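Local atomic coordinates of glutamate racemase (Escherichia coli, PDB entry 2JFN), a protein that belongs to the aspartate/glutamate racemase family, with two alpha/beta halves, and holds a glutamic acid molecule in a pocket in this model. Residues Val73-Val76 with Thr77-Glu81; Glu176-Leu180 with Asp181-Arg185; Leu191-Lys194 with Glu195-Thr199. All coordinates share one frame; numbering follows the deposited sequence.

Interaction 1: residues Val73-Val76 with Thr77-Glu81; sequences VAIV and TAVQE
Val-73, Ala-74, Ile-75 and Val-76 each hand their carbonyl oxygen to the backbone N-H four residues on, the alpha-helical pattern that runs through helix 65-82 of this alpha/beta fold. The bond from Val-79 N to Ile-75 O is 3.0 Å with an N-H...O angle of 160°, and the one from Gln-80 N to Val-76 O is 2.9 Å. On the side toward the sheet, Val-79 CG2 reaches back to 3.3 Å from Ile-75 O, while the methyls Ile-75 CG2 and Val-79 CG2 stand 4.4 Å apart. Ile-75 rests on Phe-27 and Val-79 on Leu-25, both of strand 21-28; Val-73 and Val-76 pack instead on helix 93-106. Thr-77 adds a side-chain bond to the backbone pattern. Its hydroxyl lies beside its own backbone N and anti to the carbonyl carbon (chi1 -63°), which points OG1 back down the helix to Val-73 O. Thr-77 OG1 also bonds Lys-106 NZ, tying the turn to the neighbouring helix. Val-73 O is gripped by two donors from one residue, arriving from opposite faces of its carbonyl plane: Thr-77 N at 3.0 Å and Thr-77 OG1 at 2.6 Å, the hydroxyl tilted 34° out of that plane.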
# COMPACT_ATOMS: atom_id res chain seq x y z
N VAL A 73 -5.86 -13.48 -5.41
CA VAL A 73 -7.17 -13.85 -5.95
C VAL A 73 -7.90 -14.73 -4.91
O VAL A 73 -9.09 -14.57 -4.69
CB VAL A 73 -7.04 -14.63 -7.28
CG1 VAL A 73 -8.39 -15.27 -7.65
CG2 VAL A 73 -6.61 -13.69 -8.39
N ALA A 74 -7.17 -15.64 -4.26
CA ALA A 74 -7.78 -16.51 -3.25
C ALA A 74 -8.24 -15.70 -2.03
O ALA A 74 -9.31 -15.96 -1.47
CB ALA A 74 -6.81 -17.60 -2.82
N ILE A 75 -7.44 -14.73 -1.60
CA ILE A 75 -7.83 -13.93 -0.45
C ILE A 75 -9.08 -13.08 -0.76
O ILE A 75 -9.99 -13.01 0.06
CB ILE A 75 -6.67 -13.03 0.03
CG1 ILE A 75 -5.56 -13.91 0.62
CG2 ILE A 75 -7.18 -12.02 1.07
CD1 ILE A 75 -4.27 -13.16 0.98
N VAL A 76 -9.14 -12.45 -1.93
CA VAL A 76 -10.31 -11.64 -2.26
C VAL A 76 -11.54 -12.54 -2.40
O VAL A 76 -12.66 -12.15 -2.08
CB VAL A 76 -10.12 -10.85 -3.58
CG1 VAL A 76 -11.40 -10.08 -3.92
CG2 VAL A 76 -8.94 -9.87 -3.43
N THR A 77 -11.32 -13.76 -2.87
CA THR A 77 -12.42 -14.71 -3.01
C THR A 77 -13.00 -15.03 -1.64
O THR A 77 -14.22 -15.08 -1.46
CB THR A 77 -11.92 -16.00 -3.68
OG1 THR A 77 -11.46 -15.67 -5.00
CG2 THR A 77 -13.04 -17.04 -3.78
N ALA A 78 -12.11 -15.24 -0.66
CA ALA A 78 -12.53 -15.57 0.70
C ALA A 78 -13.25 -14.39 1.33
O ALA A 78 -14.26 -14.56 2.02
CB ALA A 78 -11.32 -15.96 1.55
N VAL A 79 -12.75 -13.18 1.11
CA VAL A 79 -13.41 -12.01 1.68
C VAL A 79 -14.81 -11.89 1.10
O VAL A 79 -15.77 -11.66 1.84
CB VAL A 79 -12.63 -10.71 1.38
CG1 VAL A 79 -13.42 -9.52 1.91
CG2 VAL A 79 -11.25 -10.75 2.03
N GLN A 80 -14.93 -12.05 -0.22
CA GLN A 80 -16.22 -11.96 -0.91
C GLN A 80 -17.25 -12.94 -0.36
O GLN A 80 -18.45 -12.71 -0.47
CB GLN A 80 -16.05 -12.21 -2.41
CG GLN A 80 -17.37 -12.20 -3.17
CD GLN A 80 -17.21 -12.38 -4.66
OE1 GLN A 80 -16.78 -13.44 -5.13
NE2 GLN A 80 -17.57 -11.35 -5.42
N GLU A 81 -16.78 -14.04 0.21
CA GLU A 81 -17.67 -15.03 0.78
C GLU A 81 -18.25 -14.53 2.10
O GLU A 81 -19.39 -14.83 2.43
CB GLU A 81 -16.93 -16.35 1.01
CG GLU A 81 -16.82 -17.19 -0.24
CD GLU A 81 -18.18 -17.57 -0.79
OE1 GLU A 81 -19.01 -18.10 -0.01
OE2 GLU A 81 -18.42 -17.35 -1.99

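Interaction 2: residues Glu176-Leu180 with Asp181-Arg185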
# COMPACT_ATOMS: atom_id res chain seq x y z
N GLU A 176 7.01 -1.07 18.16
CA GLU A 176 8.44 -0.80 18.32
C GLU A 176 8.78 0.57 17.74
O GLU A 176 8.14 1.04 16.81
CB GLU A 176 9.28 -1.87 17.62
CG GLU A 176 9.19 -3.26 18.25
CD GLU A 176 7.97 -4.04 17.79
OE1 GLU A 176 7.90 -4.39 16.59
OE2 GLU A 176 7.09 -4.31 18.63
N ASP A 177 9.79 1.21 18.31
CA ASP A 177 10.22 2.53 17.86
C ASP A 177 11.17 2.37 16.69
O ASP A 177 12.01 1.47 16.67
CB ASP A 177 10.91 3.27 19.00
CG ASP A 177 10.04 3.33 20.25
OD1 ASP A 177 9.10 4.16 20.28
OD2 ASP A 177 10.29 2.54 21.18
N VAL A 178 11.04 3.26 15.71
CA VAL A 178 11.89 3.21 14.53
C VAL A 178 13.26 3.82 14.81
O VAL A 178 13.37 4.95 15.28
CB VAL A 178 11.23 3.97 13.36
CG1 VAL A 178 12.09 3.86 12.11
CG2 VAL A 178 9.83 3.43 13.10
N SER A 179 14.31 3.06 14.52
CA SER A 179 15.68 3.54 14.72
C SER A 179 16.04 4.48 13.59
O SER A 179 16.15 4.07 12.43
CB SER A 179 16.66 2.37 14.72
OG SER A 179 17.98 2.85 14.51
N LEU A 180 16.24 5.76 13.92
CA LEU A 180 16.60 6.74 12.90
C LEU A 180 17.96 6.42 12.29
O LEU A 180 18.20 6.71 11.13
CB LEU A 180 16.60 8.15 13.49
CG LEU A 180 15.25 8.65 14.02
CD1 LEU A 180 15.37 10.11 14.41
CD2 LEU A 180 14.16 8.47 12.96
N ASP A 181 18.84 5.82 13.08
CA ASP A 181 20.16 5.47 12.57
C ASP A 181 20.05 4.42 11.47
O ASP A 181 20.81 4.43 10.50
CB ASP A 181 21.07 4.96 13.69
CG ASP A 181 21.45 6.05 14.68
OD1 ASP A 181 21.75 7.18 14.24
OD2 ASP A 181 21.47 5.77 15.90
N ALA A 182 19.10 3.50 11.62
CA ALA A 182 18.88 2.46 10.62
C ALA A 182 18.40 3.12 9.33
O ALA A 182 18.83 2.76 8.23
CB ALA A 182 17.84 1.45 11.12
N LEU A 183 17.52 4.11 9.46
CA LEU A 183 17.01 4.83 8.30
C LEU A 183 18.11 5.60 7.59
O LEU A 183 18.20 5.58 6.36
CB LEU A 183 15.92 5.82 8.72
CG LEU A 183 14.47 5.36 8.63
CD1 LEU A 183 13.56 6.53 9.00
CD2 LEU A 183 14.15 4.86 7.22
N LYS A 184 18.94 6.30 8.36
CA LYS A 184 20.04 7.07 7.79
C LYS A 184 20.96 6.17 6.99
O LYS A 184 21.48 6.55 5.95
CB LYS A 184 20.84 7.77 8.89
CG LYS A 184 20.09 8.87 9.61
CD LYS A 184 20.87 9.40 10.80
CE LYS A 184 20.05 10.40 11.60
NZ LYS A 184 20.77 10.84 12.84
N ARG A 185 21.17 4.96 7.51
CA ARG A 185 22.04 3.99 6.85
C ARG A 185 21.42 3.59 5.51
O ARG A 185 22.08 3.58 4.48
CB ARG A 185 22.22 2.76 7.74
CG ARG A 185 23.09 1.68 7.12
CD ARG A 185 24.53 2.15 6.95
NE ARG A 185 25.28 1.22 6.11
CZ ARG A 185 25.09 1.07 4.81
NH1 ARG A 185 24.16 1.79 4.18
NH2 ARG A 185 25.80 0.18 4.13
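Ser-179 turns its hydroxyl forward onto the first turn of helix 180-186, where OG accepts from Ala-182 N at 3.2 Å with an N-H...O angle of 152°. With chi1 at 163°, OG stands anti to its own backbone N and beside the carbonyl carbon, the setting that brings it over the helix start. Ala-182 meets this serine with its methyl as well: the two CB atoms are 3.9 Å apart. The serine carbonyl serves the same turn, taking a bond from Leu-183 N at 3.3 Å and a weak one from Ala-182 N. Further along the turn, Leu-183 CD1 lies near two apolar side chains, 4.4 Å from Val-178 CG1 and 4.5 Å from Leu-180 CD2, a loose group that meets helix 211-217 through Glu-213 and Gln-216. Lys-184 runs out extended, its CG passing 3.2 Å from Leu-180 O, the oxygen that also accepts from Lys-184 N at 2.9 Å. Ala-182 and Leu-183 face helix 163-174 at Glu-164 and Met-165. The whole is a serine N-cap: an extended lead-in whose last residue supplies a side-chain acceptor to an N-H of the helix's first turn.

Interaction 3: residues Leu191-Lys194 with Glu195-Thr199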
# COMPACT_ATOMS: atom_id res chain seq x y z
N LEU A 191 21.97 10.64 1.06
CA LEU A 191 22.56 11.66 1.93
C LEU A 191 23.97 12.03 1.49
O LEU A 191 24.51 13.04 1.92
CB LEU A 191 22.57 11.17 3.38
CG LEU A 191 21.18 10.98 4.00
CD1 LEU A 191 21.31 10.31 5.36
CD2 LEU A 191 20.49 12.33 4.11
N ARG A 192 24.58 11.20 0.64
CA ARG A 192 25.94 11.49 0.16
C ARG A 192 25.95 12.16 -1.21
O ARG A 192 27.01 12.38 -1.79
CB ARG A 192 26.77 10.21 0.09
CG ARG A 192 27.25 9.71 1.44
CD ARG A 192 27.99 8.39 1.29
NE ARG A 192 28.59 7.95 2.55
CZ ARG A 192 29.25 6.80 2.69
NH1 ARG A 192 29.38 5.98 1.66
NH2 ARG A 192 29.78 6.48 3.86
N MET A 193 24.76 12.49 -1.73
CA MET A 193 24.66 13.13 -3.03
C MET A 193 24.86 14.65 -2.96
O MET A 193 24.44 15.29 -1.99
CB MET A 193 23.29 12.85 -3.66
CG MET A 193 23.11 11.43 -4.21
SD MET A 193 21.45 11.16 -4.88
CE MET A 193 21.57 11.94 -6.52
N LYS A 194 25.52 15.20 -3.97
CA LYS A 194 25.75 16.64 -4.04
C LYS A 194 24.37 17.31 -4.09
O LYS A 194 24.07 18.24 -3.35
CB LYS A 194 26.55 17.01 -5.30
CG LYS A 194 26.84 18.51 -5.41
CD LYS A 194 26.61 19.07 -6.82
CE LYS A 194 27.78 18.87 -7.78
NZ LYS A 194 27.99 17.47 -8.26
N GLU A 195 23.54 16.81 -5.00
CA GLU A 195 22.18 17.32 -5.15
C GLU A 195 21.19 16.17 -5.07
O GLU A 195 20.87 15.53 -6.07
CB GLU A 195 22.03 18.04 -6.49
CG GLU A 195 20.61 18.51 -6.74
CD GLU A 195 20.50 19.54 -7.84
OE1 GLU A 195 21.09 19.32 -8.93
OE2 GLU A 195 19.83 20.57 -7.62
N PRO A 196 20.70 15.88 -3.86
CA PRO A 196 19.74 14.78 -3.68
C PRO A 196 18.39 15.13 -4.31
O PRO A 196 18.14 16.28 -4.66
CB PRO A 196 19.66 14.64 -2.17
CG PRO A 196 19.81 16.05 -1.70
CD PRO A 196 20.94 16.57 -2.58
N PRO A 197 17.51 14.13 -4.47
CA PRO A 197 16.19 14.38 -5.06
C PRO A 197 15.44 15.41 -4.23
O PRO A 197 15.52 15.38 -3.01
CB PRO A 197 15.51 13.01 -4.99
CG PRO A 197 16.64 12.04 -4.94
CD PRO A 197 17.64 12.72 -4.05
N ASP A 198 14.73 16.32 -4.88
CA ASP A 198 13.97 17.29 -4.11
C ASP A 198 12.54 16.75 -3.96
O ASP A 198 11.72 17.30 -3.22
CB ASP A 198 14.00 18.68 -4.78
CG ASP A 198 13.15 18.76 -6.04
OD1 ASP A 198 12.82 17.71 -6.64
OD2 ASP A 198 12.82 19.91 -6.44
N THR A 199 12.27 15.65 -4.65
CA THR A 199 10.95 15.00 -4.61
C THR A 199 11.16 13.49 -4.47
O THR A 199 11.86 12.88 -5.27
CB THR A 199 10.18 15.30 -5.90
OG1 THR A 199 10.16 16.72 -6.13
CG2 THR A 199 8.74 14.81 -5.79
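Met-193 lays its side chain alongside the two prolines that follow, and this is the closer-packed part of the turn. Its CB lies 4.3 Å from Pro-196 CB, and SD comes to 4.2 Å from Pro-197 CD, the thioether and the second ring crossing at about a right angle. A bend at chi3 (80°) turns the terminal methyl toward the Glu-195 carbonyl, CE 3.7 Å from Glu-195 O. No hydrogen bond joins the two halves; van der Waals contact, and probably the stiffness of two consecutive prolines, shape the turn. Lys-194 and Glu-195, at its outer corner, are exposed. The lysine chain bends at three torsions and carries NZ off from the turn, whereas Glu-195 extends. Asn-127 ND2 hydrogen-bonds Pro-196 O and, weakly, Glu-195 OE2. Firmer polar ties come further on. Thr-199 OG1 donates to Asp-198 OD1 over 2.9 Å, meeting it from above the carboxylate plane, and Asp-198 OD2 accepts from the backbone N of Ala-126 and Asn-127. The turn thus carries the chain from helix 188-191 into strand 199-202, with Pro-196 against Pro-219 and the strand's first residue, Thr-199, backbone-bonded to Gly-131 of strand 129-134.

In the fold
Interactions 2 and 3 lie on one side of the chain's centre and interaction 1 on the other. Centre to centre, interaction 1 is about 36 Å from interaction 2 and about 43 Å from interaction 3. Its helix packs on the mixed sheet containing strand 21-28, whereas 191-199 leads into the separate four-stranded parallel sheet. Interactions 2 and 3 are about 19 Å apart between centres and touch, Lys-184 O lying 3.8 Å from Leu-191 CD1. The Ile-75 side chain of interaction 1 is about 11 Å from the bound glutamic acid, and no residue of the three contacts is among those lining its pocket.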